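Local coordinates for ADP-ribosylating toxin CARDS (Mycoplasma pneumoniae, PDB 4TLV), which transfers ADP-ribose from NAD(+) to multiple target proteins in vitro and causes vacuolation in mammalian cells, acting as the main virulence factor of this respiratory pathogen, at residues L67-P72 against A162-G167; V217-E222 against I250-D255; T329-S334 against Q489-L494; E381-T386 against V405-N410; V557-S562 against E575-D580. All blocks are in the same frame, centred on the assembly; numbering follows the deposited sequence.

Contact 1: L67-P72 against A162-G167. With ACT (acetate ion), chain M.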
# COMPACT_ATOMS: atom_id res chain seq x y z
N LEU A 67 14.48 -11.38 -15.45
CA LEU A 67 15.84 -11.84 -15.74
C LEU A 67 16.38 -11.22 -17.01
O LEU A 67 15.63 -10.83 -17.88
CB LEU A 67 15.88 -13.36 -15.92
CG LEU A 67 15.30 -14.24 -14.81
CD1 LEU A 67 15.65 -15.69 -15.09
CD2 LEU A 67 15.82 -13.83 -13.46
N ARG A 68 17.71 -11.15 -17.11
CA ARG A 68 18.36 -10.86 -18.39
C ARG A 68 18.15 -12.03 -19.34
O ARG A 68 17.82 -13.14 -18.91
CB ARG A 68 19.86 -10.64 -18.18
CG ARG A 68 20.21 -9.43 -17.34
CD ARG A 68 21.72 -9.30 -17.17
NE ARG A 68 22.08 -8.08 -16.45
CZ ARG A 68 22.19 -6.88 -17.02
NH1 ARG A 68 21.97 -6.74 -18.32
NH2 ARG A 68 22.53 -5.82 -16.29
N GLU A 69 18.36 -11.78 -20.63
CA GLU A 69 18.21 -12.79 -21.68
C GLU A 69 19.37 -13.78 -21.76
O GLU A 69 20.20 -13.70 -22.67
CB GLU A 69 18.04 -12.10 -23.04
CG GLU A 69 16.84 -11.19 -23.13
CD GLU A 69 16.60 -10.63 -24.52
OE1 GLU A 69 17.55 -10.11 -25.15
OE2 GLU A 69 15.45 -10.71 -24.98
N TYR A 70 19.43 -14.71 -20.80
CA TYR A 70 20.43 -15.78 -20.82
C TYR A 70 19.74 -17.05 -20.33
O TYR A 70 18.61 -16.99 -19.85
CB TYR A 70 21.61 -15.46 -19.90
CG TYR A 70 21.24 -15.44 -18.43
CD1 TYR A 70 20.72 -14.30 -17.84
CD2 TYR A 70 21.38 -16.58 -17.64
CE1 TYR A 70 20.37 -14.27 -16.50
CE2 TYR A 70 21.03 -16.57 -16.30
CZ TYR A 70 20.52 -15.41 -15.73
OH TYR A 70 20.17 -15.39 -14.40
N VAL A 71 20.42 -18.19 -20.45
CA VAL A 71 19.88 -19.44 -19.94
C VAL A 71 20.14 -19.55 -18.43
O VAL A 71 21.30 -19.65 -17.99
CB VAL A 71 20.50 -20.67 -20.67
CG1 VAL A 71 19.81 -21.97 -20.23
CG2 VAL A 71 20.41 -20.50 -22.19
N PRO A 72 19.07 -19.53 -17.61
CA PRO A 72 19.26 -19.59 -16.16
C PRO A 72 19.75 -20.98 -15.77
O PRO A 72 19.02 -21.95 -15.95
CB PRO A 72 17.84 -19.37 -15.60
CG PRO A 72 16.99 -19.01 -16.76
CD PRO A 72 17.65 -19.57 -17.98
N ALA A 162 6.65 -15.45 -24.85
CA ALA A 162 6.48 -14.05 -24.45
C ALA A 162 7.65 -13.22 -24.94
O ALA A 162 8.80 -13.64 -24.82
CB ALA A 162 6.35 -13.94 -22.93
N HIS A 163 7.38 -12.03 -25.48
CA HIS A 163 8.47 -11.13 -25.83
C HIS A 163 9.08 -10.56 -24.56
O HIS A 163 8.43 -10.56 -23.50
CB HIS A 163 8.01 -10.01 -26.77
CG HIS A 163 7.27 -8.90 -26.08
ND1 HIS A 163 5.94 -8.98 -25.76
CD2 HIS A 163 7.68 -7.67 -25.68
CE1 HIS A 163 5.56 -7.85 -25.18
NE2 HIS A 163 6.60 -7.05 -25.12
N HIS A 164 10.32 -10.12 -24.65
CA HIS A 164 11.06 -9.65 -23.47
C HIS A 164 11.10 -8.12 -23.45
O HIS A 164 11.86 -7.52 -24.19
CB HIS A 164 12.49 -10.19 -23.52
CG HIS A 164 12.56 -11.68 -23.63
ND1 HIS A 164 13.64 -12.34 -24.18
CD2 HIS A 164 11.67 -12.65 -23.28
CE1 HIS A 164 13.43 -13.64 -24.14
NE2 HIS A 164 12.24 -13.86 -23.61
N PRO A 165 10.27 -7.49 -22.60
CA PRO A 165 10.21 -6.03 -22.65
C PRO A 165 11.57 -5.40 -22.29
O PRO A 165 12.15 -5.73 -21.25
CB PRO A 165 9.13 -5.68 -21.60
CG PRO A 165 8.31 -6.98 -21.46
CD PRO A 165 9.35 -8.06 -21.60
N ALA A 166 12.06 -4.52 -23.15
CA ALA A 166 13.38 -3.92 -22.99
C ALA A 166 14.47 -4.95 -22.74
O ALA A 166 15.44 -4.68 -22.04
CB ALA A 166 13.36 -2.86 -21.86
N GLY A 167 14.30 -6.15 -23.29
CA GLY A 167 15.32 -7.18 -23.16
C GLY A 167 15.34 -7.94 -21.85
O GLY A 167 16.31 -8.64 -21.55
C ACT M . 3.59 -11.54 -24.88
O ACT M . 3.69 -10.78 -23.88
OXT ACT M . 4.39 -11.34 -25.82
CH3 ACT M . 2.57 -12.63 -24.93
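Glu69 and His164 are joined by a His-carboxylate hydrogen bond on the surface of the mono-ADP-ribosyltransferase domain. It links the turn after strand 67-68, an outermost strand of a five-stranded antiparallel sheet, to the loop leading into the neighbouring strand 168-181. The polar interaction is short: His164 ND1 donates to Glu69 OE2 across 2.6 Å, with an N-H...O angle of 158°. The oxygen sits at the edge of the imidazole, within 1° of its plane, and is met on its anti side. The carboxylate plane stands 77° from the ring plane, and only OE2 comes to the ring edge. Glu69 is the centre of an inverse gamma turn, closed by Tyr70 N bonding to Arg68 O at 2.9 Å; its CG lies anti to the carbonyl carbon and the chain beyond is extended, which carries the carboxylate across to the histidine.

Van der Waals contact is confined mainly to the glutamate stem. Glu69 CG presses on the carbonyl oxygen of Gly167 at 3.0 Å, a tight approach. Gly167 has positive phi, and its N returns to His164 O at 2.9 Å, tying together the two residues that Glu69 touches. Beyond the pair, Leu67 shares backbone hydrogen bonds with Val169, and Arg68 lies close to the like-charged Arg168.

A bound acetate, probably from the crystallisation liquor, occupies the far side of the loop, where His163 also bonds Glu273 through NE2. Acetate OXT accepts from both His163 N, 3.1 Å, and His163 ND1, 2.8 Å.

Contact 2: V217-E222 against I250-D255. With SO4 (sulfate ion), chain H.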
# COMPACT_ATOMS: atom_id res chain seq x y z
N VAL A 217 19.12 1.31 -3.50
CA VAL A 217 17.81 0.86 -3.94
C VAL A 217 18.02 -0.31 -4.86
O VAL A 217 18.82 -0.23 -5.80
CB VAL A 217 17.07 1.94 -4.77
CG1 VAL A 217 15.67 1.47 -5.13
CG2 VAL A 217 17.01 3.26 -4.03
N ALA A 218 17.31 -1.40 -4.61
CA ALA A 218 17.30 -2.49 -5.56
C ALA A 218 16.19 -2.26 -6.60
O ALA A 218 15.03 -2.01 -6.25
CB ALA A 218 17.11 -3.82 -4.84
N ASP A 219 16.54 -2.35 -7.88
CA ASP A 219 15.58 -2.25 -8.97
C ASP A 219 14.97 -3.64 -9.18
O ASP A 219 15.66 -4.57 -9.61
CB ASP A 219 16.30 -1.79 -10.25
CG ASP A 219 15.38 -1.64 -11.43
OD1 ASP A 219 14.26 -2.20 -11.40
OD2 ASP A 219 15.78 -0.94 -12.38
N VAL A 220 13.67 -3.80 -8.89
CA VAL A 220 13.05 -5.12 -9.01
C VAL A 220 12.02 -5.21 -10.14
O VAL A 220 11.06 -5.98 -10.06
CB VAL A 220 12.46 -5.61 -7.66
CG1 VAL A 220 13.59 -5.89 -6.67
CG2 VAL A 220 11.44 -4.59 -7.08
N SER A 221 12.26 -4.42 -11.19
CA SER A 221 11.53 -4.45 -12.46
C SER A 221 10.30 -3.56 -12.48
O SER A 221 9.72 -3.26 -11.44
CB SER A 221 11.15 -5.87 -12.89
OG SER A 221 12.27 -6.74 -12.83
N GLU A 222 9.95 -3.12 -13.69
CA GLU A 222 8.78 -2.28 -13.91
C GLU A 222 8.78 -1.03 -13.05
O GLU A 222 7.73 -0.57 -12.61
CB GLU A 222 7.50 -3.09 -13.74
CG GLU A 222 7.31 -4.06 -14.88
CD GLU A 222 6.07 -4.90 -14.71
OE1 GLU A 222 5.96 -5.59 -13.68
OE2 GLU A 222 5.22 -4.85 -15.62
N ILE A 250 18.55 -10.46 -5.11
CA ILE A 250 17.59 -10.74 -6.16
C ILE A 250 16.96 -9.44 -6.67
O ILE A 250 16.05 -8.89 -6.04
CB ILE A 250 16.55 -11.75 -5.68
CG1 ILE A 250 17.25 -13.08 -5.37
CG2 ILE A 250 15.46 -11.95 -6.74
CD1 ILE A 250 16.35 -14.12 -4.81
N ALA A 251 17.46 -8.96 -7.81
CA ALA A 251 17.07 -7.66 -8.36
C ALA A 251 17.72 -7.53 -9.73
O ALA A 251 18.70 -8.23 -10.02
CB ALA A 251 17.54 -6.54 -7.45
N GLU A 252 17.20 -6.63 -10.58
CA GLU A 252 17.84 -6.36 -11.86
C GLU A 252 19.18 -5.69 -11.62
O GLU A 252 20.14 -5.92 -12.36
CB GLU A 252 16.97 -5.46 -12.75
CG GLU A 252 15.60 -6.04 -13.13
CD GLU A 252 14.97 -5.32 -14.33
OE1 GLU A 252 15.63 -4.43 -14.93
OE2 GLU A 252 13.82 -5.65 -14.69
N LYS A 253 19.24 -4.87 -10.57
CA LYS A 253 20.40 -4.03 -10.34
C LYS A 253 20.27 -3.30 -9.02
O LYS A 253 19.16 -3.12 -8.52
CB LYS A 253 20.45 -3.01 -11.49
CG LYS A 253 21.58 -2.03 -11.46
CD LYS A 253 21.29 -0.92 -12.48
CE LYS A 253 22.34 0.17 -12.42
NZ LYS A 253 21.83 1.42 -13.06
N ILE A 254 21.40 -2.89 -8.44
CA ILE A 254 21.38 -2.04 -7.24
C ILE A 254 21.96 -0.67 -7.59
O ILE A 254 23.00 -0.58 -8.23
CB ILE A 254 22.12 -2.67 -6.03
CG1 ILE A 254 21.25 -3.71 -5.33
CG2 ILE A 254 22.43 -1.61 -4.98
CD1 ILE A 254 21.02 -4.96 -6.09
N ASP A 255 21.24 0.38 -7.23
CA ASP A 255 21.70 1.74 -7.46
C ASP A 255 21.95 2.46 -6.14
O ASP A 255 21.23 2.24 -5.17
CB ASP A 255 20.67 2.53 -8.25
CG ASP A 255 20.53 2.02 -9.67
OD1 ASP A 255 21.43 2.30 -10.49
OD2 ASP A 255 19.53 1.34 -9.96
S SO4 H . 20.69 1.34 -16.28
O1 SO4 H . 21.05 0.32 -15.30
O2 SO4 H . 20.25 2.55 -15.59
O3 SO4 H . 19.64 0.82 -17.15
O4 SO4 H . 21.87 1.66 -17.09
O HOH W 1 17.65 0.86 -8.32
O HOH W 2 17.25 -2.29 -14.44
O HOH W 3 17.60 1.35 -11.70
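The carboxylates of Glu252 and Asp219 are the flat groups here, gripped at their oxygens. Ser221 OG donates to Glu252 OE2 at 2.7 Å, arriving on the anti side and 21° out of the carboxylate plane; the hydroxyl also bonds Trp66 N. Asp219 OD1 is met nearly head-on by Ser221 N, 3.0 Å away, closing an Asx turn where strand 214-219 ends, and also bonds Ser268. With CG anti to the backbone N (chi1 -179°), the aspartate brings OD2 within 4.3 Å of Glu252 OE1. A water donating to both oxygens bridges these like charges and probably eases their repulsion.

Beside these carboxylates the backbones pair, Asp255 N meeting Val217 O at 2.9 Å. Further along, Asp219 uses its backbone N and O on two successive residues, Lys253 and Glu252, as regular pairing gives out. On the sheet face of Ala218 and Ile254, opposite that of Val217 and Asp255, Ala218 CB meets Ile254 CG1; it also packs on Ala251 CB, 3.8 Å away, from the loop before the strand. Lys253 NZ turns outward to Asp255 OD1, a 2.7 Å salt bridge, and to a sulfate probably taken from the crystallisation liquor.

Strands 214-219 and 253-258 pair antiparallel at one side of a small three-stranded sheet, and the loops beyond carry the Ser221-Glu252 bond, all within the region inferred to form the NAD(+)-binding pocket.

Contact 3: T329-S334 against Q489-L494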
# COMPACT_ATOMS: atom_id res chain seq x y z
N THR A 329 -8.54 10.86 -14.63
CA THR A 329 -9.71 11.61 -15.06
C THR A 329 -9.34 13.08 -15.18
O THR A 329 -8.19 13.46 -14.94
CB THR A 329 -10.86 11.51 -14.05
OG1 THR A 329 -10.51 12.24 -12.87
CG2 THR A 329 -11.13 10.06 -13.68
N GLY A 330 -10.34 13.90 -15.53
CA GLY A 330 -10.12 15.32 -15.72
C GLY A 330 -9.73 16.02 -14.43
O GLY A 330 -9.07 17.07 -14.46
N ALA A 331 -10.11 15.44 -13.30
CA ALA A 331 -9.77 16.01 -12.01
C ALA A 331 -8.56 15.31 -11.38
O ALA A 331 -8.36 15.37 -10.16
CB ALA A 331 -10.98 15.98 -11.07
N GLN A 332 -7.76 14.65 -12.21
CA GLN A 332 -6.47 14.10 -11.83
C GLN A 332 -6.53 12.92 -10.84
O GLN A 332 -5.58 12.67 -10.13
CB GLN A 332 -5.55 15.19 -11.30
CG GLN A 332 -5.38 16.37 -12.24
CD GLN A 332 -4.74 17.56 -11.56
OE1 GLN A 332 -5.29 18.13 -10.62
NE2 GLN A 332 -3.54 17.91 -12.01
N ILE A 333 -7.64 12.19 -10.81
CA ILE A 333 -7.64 10.99 -9.98
C ILE A 333 -7.54 9.72 -10.82
O ILE A 333 -7.90 9.68 -12.00
CB ILE A 333 -8.79 10.92 -8.98
CG1 ILE A 333 -10.12 10.91 -9.71
CG2 ILE A 333 -8.71 12.05 -7.91
CD1 ILE A 333 -11.27 11.29 -8.81
N SER A 334 -7.01 8.69 -10.18
CA SER A 334 -6.81 7.38 -10.76
C SER A 334 -7.96 6.50 -10.28
O SER A 334 -8.45 6.69 -9.17
CB SER A 334 -5.48 6.82 -10.26
OG SER A 334 -5.31 5.46 -10.63
N GLN A 489 -14.87 14.15 -11.85
CA GLN A 489 -14.45 15.41 -12.47
C GLN A 489 -14.41 16.59 -11.50
O GLN A 489 -14.16 17.72 -11.92
CB GLN A 489 -15.35 15.77 -13.66
CG GLN A 489 -15.13 14.90 -14.90
CD GLN A 489 -15.69 13.52 -14.74
OE1 GLN A 489 -15.01 12.52 -14.99
NE2 GLN A 489 -16.95 13.44 -14.32
N ASN A 490 -14.68 16.35 -10.22
CA ASN A 490 -14.75 17.44 -9.26
C ASN A 490 -14.09 17.04 -7.94
O ASN A 490 -14.66 16.27 -7.18
CB ASN A 490 -16.21 17.83 -9.03
CG ASN A 490 -16.84 18.47 -10.26
OD1 ASN A 490 -16.60 19.63 -10.56
ND2 ASN A 490 -17.64 17.69 -10.99
N VAL A 491 -12.89 17.58 -7.70
CA VAL A 491 -12.10 17.24 -6.51
C VAL A 491 -11.73 18.52 -5.76
O VAL A 491 -11.28 19.49 -6.38
CB VAL A 491 -10.83 16.46 -6.91
CG1 VAL A 491 -9.94 16.19 -5.69
CG2 VAL A 491 -11.21 15.13 -7.60
N PHE A 492 -11.94 18.52 -4.44
CA PHE A 492 -11.70 19.71 -3.62
C PHE A 492 -10.69 19.45 -2.52
O PHE A 492 -10.76 18.41 -1.85
CB PHE A 492 -13.02 20.18 -2.99
CG PHE A 492 -14.08 20.53 -4.00
CD1 PHE A 492 -14.84 19.53 -4.59
CD2 PHE A 492 -14.30 21.84 -4.36
CE1 PHE A 492 -15.81 19.84 -5.51
CE2 PHE A 492 -15.26 22.16 -5.30
CZ PHE A 492 -16.01 21.16 -5.88
N PHE A 493 -9.79 20.41 -2.30
CA PHE A 493 -8.66 20.27 -1.37
C PHE A 493 -8.79 21.14 -0.12
O PHE A 493 -9.24 22.30 -0.19
CB PHE A 493 -7.37 20.62 -2.10
CG PHE A 493 -7.03 19.68 -3.23
CD1 PHE A 493 -7.65 19.82 -4.47
CD2 PHE A 493 -6.13 18.65 -3.04
CE1 PHE A 493 -7.34 18.94 -5.51
CE2 PHE A 493 -5.82 17.77 -4.06
CZ PHE A 493 -6.42 17.91 -5.31
N LEU A 494 -8.38 20.59 1.01
CA LEU A 494 -8.52 21.25 2.31
C LEU A 494 -7.49 22.36 2.40
O LEU A 494 -6.29 22.11 2.23
CB LEU A 494 -8.34 20.24 3.45
CG LEU A 494 -8.49 20.78 4.88
CD1 LEU A 494 -9.90 21.34 5.07
CD2 LEU A 494 -8.20 19.71 5.90
O HOH W 4 -12.64 13.24 -16.81
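Ala331 and Val491 meet methyl to methyl: Ala331 CB points at the strand and stops 3.6 Å from Val491 CG2, the branch anti to the carbonyl carbon. Ala331 CB also rests on the backbone where the strand begins, 3.5 Å from Gln489 C. Ile333 comes to that valine branch at a slant, with CG2 and CD1 each 4.0 Å from Val491 CG2. Its CG1 occupies the position between backbone N and carbonyl carbon (chi1 61°), which lets both ends of the branched side chain face the valine. One valine methyl thus fits among three carbons of the opposing loop.

The loop belongs to D2 and the strand, 490-495, to D3, so this is packing between the two beta-trefoil domains. No direct hydrogen bond joins the two segments. A type I turn from Thr329 to Gln332, closed by Gln332 N to Thr329 O at 3.0 Å, presents Ala331 to the strand; inside it Thr329 OG1 accepts from Ala331 N in an ST turn and is also bonded to Asn488 O, which crosses between the domains.

Toward the open side, polar groups take over. A water accepts from Gly330 N at 2.7 Å and donates to Gln489 OE1 at 3.1 Å, spanning the domains where the glutamine amide stands beside the turn. Gln332 adds further polar crossings, its amide bonding Met516 N through OE1 and Asp515 OD1 through NE2.

Contact 4: E381-T386 against V405-N410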
# COMPACT_ATOMS: atom_id res chain seq x y z
N GLU A 381 -8.60 -9.95 -2.42
CA GLU A 381 -8.14 -10.02 -1.04
C GLU A 381 -9.28 -9.80 -0.06
O GLU A 381 -9.16 -10.11 1.12
CB GLU A 381 -7.02 -9.00 -0.75
CG GLU A 381 -5.72 -9.26 -1.51
CD GLU A 381 -4.95 -10.47 -0.98
OE1 GLU A 381 -5.40 -11.12 -0.01
OE2 GLU A 381 -3.88 -10.76 -1.54
N LEU A 382 -10.40 -9.26 -0.54
CA LEU A 382 -11.55 -9.02 0.35
C LEU A 382 -12.10 -10.34 0.91
O LEU A 382 -12.67 -10.38 2.01
CB LEU A 382 -12.64 -8.24 -0.39
CG LEU A 382 -13.76 -7.65 0.48
CD1 LEU A 382 -13.18 -6.63 1.46
CD2 LEU A 382 -14.83 -7.02 -0.37
N LEU A 383 -11.92 -11.43 0.16
CA LEU A 383 -12.48 -12.72 0.54
C LEU A 383 -11.49 -13.56 1.34
O LEU A 383 -11.76 -14.71 1.66
CB LEU A 383 -12.98 -13.50 -0.68
CG LEU A 383 -14.23 -12.91 -1.34
CD1 LEU A 383 -14.58 -13.61 -2.63
CD2 LEU A 383 -15.41 -12.96 -0.37
N GLY A 384 -10.35 -12.97 1.68
CA GLY A 384 -9.41 -13.60 2.60
C GLY A 384 -8.92 -14.96 2.14
O GLY A 384 -8.58 -15.15 0.97
N GLN A 385 -8.88 -15.91 3.07
CA GLN A 385 -8.35 -17.24 2.77
C GLN A 385 -9.31 -18.06 1.92
O GLN A 385 -8.96 -19.17 1.49
CB GLN A 385 -8.02 -18.01 4.06
CG GLN A 385 -7.03 -17.30 4.98
CD GLN A 385 -5.68 -17.03 4.32
OE1 GLN A 385 -5.38 -17.57 3.25
NE2 GLN A 385 -4.87 -16.20 4.96
N THR A 386 -10.51 -17.55 1.68
CA THR A 386 -11.48 -18.26 0.85
C THR A 386 -11.07 -18.23 -0.62
O THR A 386 -11.00 -17.16 -1.23
CB THR A 386 -12.89 -17.67 0.96
OG1 THR A 386 -13.36 -17.77 2.31
CG2 THR A 386 -13.84 -18.41 0.06
N VAL A 405 -17.14 -11.39 -8.41
CA VAL A 405 -16.19 -12.20 -7.68
C VAL A 405 -16.99 -13.18 -6.83
O VAL A 405 -17.90 -12.76 -6.11
CB VAL A 405 -15.33 -11.36 -6.74
CG1 VAL A 405 -14.33 -12.24 -6.00
CG2 VAL A 405 -14.64 -10.22 -7.50
N CYS A 406 -16.65 -14.46 -6.92
CA CYS A 406 -17.32 -15.51 -6.15
C CYS A 406 -16.32 -16.48 -5.55
O CYS A 406 -15.28 -16.74 -6.15
CB CYS A 406 -18.24 -16.35 -7.05
SG CYS A 406 -19.43 -15.44 -8.02
N PRO A 407 -16.65 -17.04 -4.38
CA PRO A 407 -15.92 -18.22 -3.90
C PRO A 407 -15.94 -19.29 -4.98
O PRO A 407 -16.91 -19.39 -5.74
CB PRO A 407 -16.75 -18.67 -2.69
CG PRO A 407 -17.50 -17.45 -2.25
CD PRO A 407 -17.77 -16.65 -3.50
N LEU A 408 -14.88 -20.08 -5.07
CA LEU A 408 -14.82 -21.14 -6.08
C LEU A 408 -15.83 -22.24 -5.74
O LEU A 408 -16.35 -22.90 -6.63
CB LEU A 408 -13.42 -21.74 -6.16
CG LEU A 408 -12.32 -20.75 -6.55
CD1 LEU A 408 -10.96 -21.43 -6.56
CD2 LEU A 408 -12.64 -20.11 -7.88
N LYS A 409 -16.10 -22.41 -4.46
CA LYS A 409 -17.01 -23.46 -4.02
C LYS A 409 -18.48 -23.08 -4.21
O LYS A 409 -18.92 -22.01 -3.78
CB LYS A 409 -16.73 -23.83 -2.56
CG LYS A 409 -17.12 -25.26 -2.20
CD LYS A 409 -16.69 -25.63 -0.79
CE LYS A 409 -17.37 -24.74 0.24
NZ LYS A 409 -17.08 -25.17 1.64
N ASN A 410 -19.23 -23.96 -4.86
CA ASN A 410 -20.67 -23.77 -5.01
C ASN A 410 -21.02 -22.38 -5.52
O ASN A 410 -21.75 -21.65 -4.85
CB ASN A 410 -21.37 -23.98 -3.66
CG ASN A 410 -21.09 -25.34 -3.06
OD1 ASN A 410 -20.83 -26.31 -3.77
ND2 ASN A 410 -21.15 -25.42 -1.73
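Leu383 and Val405 make the closest touch, Leu383 CD1 against Val405 CG1 at 3.6 Å. The two side chains run past one another in opposite directions and touch through one methyl of each. Leu383 CD1 also lies 4.5 Å from Pro407 CD and 4.4 Å from the carbonyl carbon of Cys406, both at the margin of contact. A second, lighter touch lies nearer the surface, where Thr386 CG2 approaches Pro407 CB at 4.0 Å. In Thr386 the methyl is anti to the backbone N, which aims it at the proline ring. No hydrogen bond crosses between the segments.

Both segments belong to D2, a beta-trefoil domain: 381-386 is the connection between strands 375-380 and 388-393, and 405-410 takes in the end of strand 401-407 and the loop after it. The touching side chains are set by two successive turns. Residues 381-383 form a short 3-10 segment, with Gly384 N bonded to Glu381 O at 3.1 Å. A type II' turn from Leu383 to Thr386 follows, closed by Thr386 N to Leu383 O, also 3.1 Å; Gly384 supplies the positive phi this turn needs.

Further out, Val405 is fixed by backbone hydrogen bonding with Leu348, whose side chain also touches both Leu383 and Val405, while Asn388 covers the same pair from strand 388-393. Thr386 O is bonded to Asn388 ND2.

Contact 5: V557-S562 against E575-D580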
# COMPACT_ATOMS: atom_id res chain seq x y z
N VAL A 557 -13.21 21.22 15.02
CA VAL A 557 -14.62 21.38 14.65
C VAL A 557 -15.43 21.93 15.83
O VAL A 557 -15.25 21.51 16.98
CB VAL A 557 -15.26 20.04 14.24
CG1 VAL A 557 -16.64 20.28 13.69
CG2 VAL A 557 -14.43 19.34 13.21
N ILE A 558 -16.33 22.87 15.55
CA ILE A 558 -17.20 23.42 16.59
C ILE A 558 -18.27 22.41 16.97
O ILE A 558 -18.90 21.81 16.10
CB ILE A 558 -17.83 24.76 16.15
CG1 ILE A 558 -16.73 25.78 15.87
CG2 ILE A 558 -18.80 25.27 17.23
CD1 ILE A 558 -17.22 27.08 15.23
N ILE A 559 -18.48 22.21 18.27
CA ILE A 559 -19.36 21.15 18.72
C ILE A 559 -20.84 21.53 18.80
O ILE A 559 -21.72 20.74 18.44
CB ILE A 559 -18.92 20.58 20.09
CG1 ILE A 559 -17.62 19.80 19.96
CG2 ILE A 559 -19.99 19.69 20.66
CD1 ILE A 559 -17.15 19.16 21.28
N SER A 560 -21.12 22.74 19.27
CA SER A 560 -22.52 23.11 19.49
C SER A 560 -22.72 24.59 19.22
O SER A 560 -21.77 25.32 18.96
CB SER A 560 -22.93 22.76 20.92
OG SER A 560 -22.27 23.61 21.84
N GLY A 561 -23.98 25.03 19.28
CA GLY A 561 -24.30 26.41 18.97
C GLY A 561 -24.67 26.60 17.51
O GLY A 561 -24.78 25.63 16.75
N SER A 562 -24.83 27.86 17.10
CA SER A 562 -25.30 28.17 15.75
C SER A 562 -24.29 27.79 14.66
O SER A 562 -24.67 27.58 13.51
CB SER A 562 -25.66 29.66 15.64
OG SER A 562 -24.51 30.47 15.80
N GLU A 575 -9.34 24.99 23.87
CA GLU A 575 -10.53 25.83 23.70
C GLU A 575 -11.71 25.07 24.28
O GLU A 575 -11.60 23.89 24.60
CB GLU A 575 -10.78 26.13 22.22
CG GLU A 575 -9.63 26.84 21.50
CD GLU A 575 -9.81 26.84 19.98
OE1 GLU A 575 -9.79 25.75 19.38
OE2 GLU A 575 -9.95 27.93 19.39
N SER A 576 -12.86 25.73 24.39
CA SER A 576 -14.06 25.06 24.89
C SER A 576 -15.14 24.94 23.82
O SER A 576 -15.17 25.72 22.86
CB SER A 576 -14.59 25.78 26.14
OG SER A 576 -14.60 27.18 25.94
N ASN A 577 -16.02 23.96 23.97
CA ASN A 577 -17.07 23.71 22.98
C ASN A 577 -16.49 23.34 21.62
O ASN A 577 -17.10 23.61 20.58
CB ASN A 577 -17.96 24.95 22.84
CG ASN A 577 -19.09 24.74 21.85
OD1 ASN A 577 -19.76 23.71 21.87
ND2 ASN A 577 -19.31 25.72 20.96
N VAL A 578 -15.29 22.76 21.60
CA VAL A 578 -14.72 22.33 20.33
C VAL A 578 -14.16 20.92 20.40
O VAL A 578 -13.81 20.43 21.48
CB VAL A 578 -13.65 23.28 19.80
CG1 VAL A 578 -14.21 24.69 19.66
CG2 VAL A 578 -12.42 23.26 20.68
N GLU A 579 -14.09 20.27 19.25
CA GLU A 579 -13.57 18.91 19.16
C GLU A 579 -12.27 18.98 18.40
O GLU A 579 -12.25 19.46 17.27
CB GLU A 579 -14.55 18.03 18.41
CG GLU A 579 -14.11 16.56 18.31
CD GLU A 579 -13.79 15.98 19.68
OE1 GLU A 579 -14.73 15.67 20.44
OE2 GLU A 579 -12.59 15.85 20.01
N ASP A 580 -11.17 18.54 19.01
CA ASP A 580 -9.92 18.48 18.27
C ASP A 580 -9.54 17.06 17.86
O ASP A 580 -8.56 16.85 17.14
CB ASP A 580 -8.77 19.18 19.02
CG ASP A 580 -8.38 18.49 20.32
OD1 ASP A 580 -8.96 17.44 20.69
OD2 ASP A 580 -7.46 19.02 20.98
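Ile559 lies across the backbone of residues 577-579. Its CB is 3.6 Å from Asn577 O, the atom that accepts from Ile559 N; CG1, anti to the carbonyl carbon (chi1 -69°), comes within 3.6 Å of Glu579 N; and CD1 ends at 3.6 Å from Val578 O. Beyond CB, CG1 also brushes the stem of Glu579 at CB, and Trp450 of strand 448-450 touches both residues.

This lies at the edge of an antiparallel strand pair in the D3 beta-trefoil: Val557 and Glu579 are a hydrogen-bonded pair, Glu579 N to Val557 O being 2.8 Å, and Ile558 opposes Val578 in the next, non-hydrogen-bonded pair.

Where the strands part, the Asn577 side chain takes over the pairing. Its ND2 donates to Ser560 O at 3.2 Å, while OD1 accepts from Ser560 OG at an unusually short 2.5 Å. The ND2 bond is straight at the hydrogen, 174°, and lies in the amide plane, but reaches the carbonyl oxygen from above the carbonyl plane. Mainly through this straight bond, the rotation of the amide is probably fixed, and polar bonding continues past the strand ends.

How the contacts relate
Along the chain the contacts run 1, 2, 3, 5 in series, with contact 4 falling within the span of contact 3, from catalytic domain to far trefoil. Contacts 1 and 2 are neighbours, centres about 15 Å apart and nearest atoms about 5 Å, with Trp66 and Arg168 bordering both. Contact 4 lies in D2; contact 3 joins D2 to D3, their centres about 33 Å apart. Contacts 3 and 5 reach the same D3 sheet, through strand 490-495 and the 554-558 and 578-583 pair, centres about 30 Å apart. Contacts 1 and 5, about 62 Å between centres, lie on opposite sides of the chain's centre: a single monomer spans enzyme and trefoil domains.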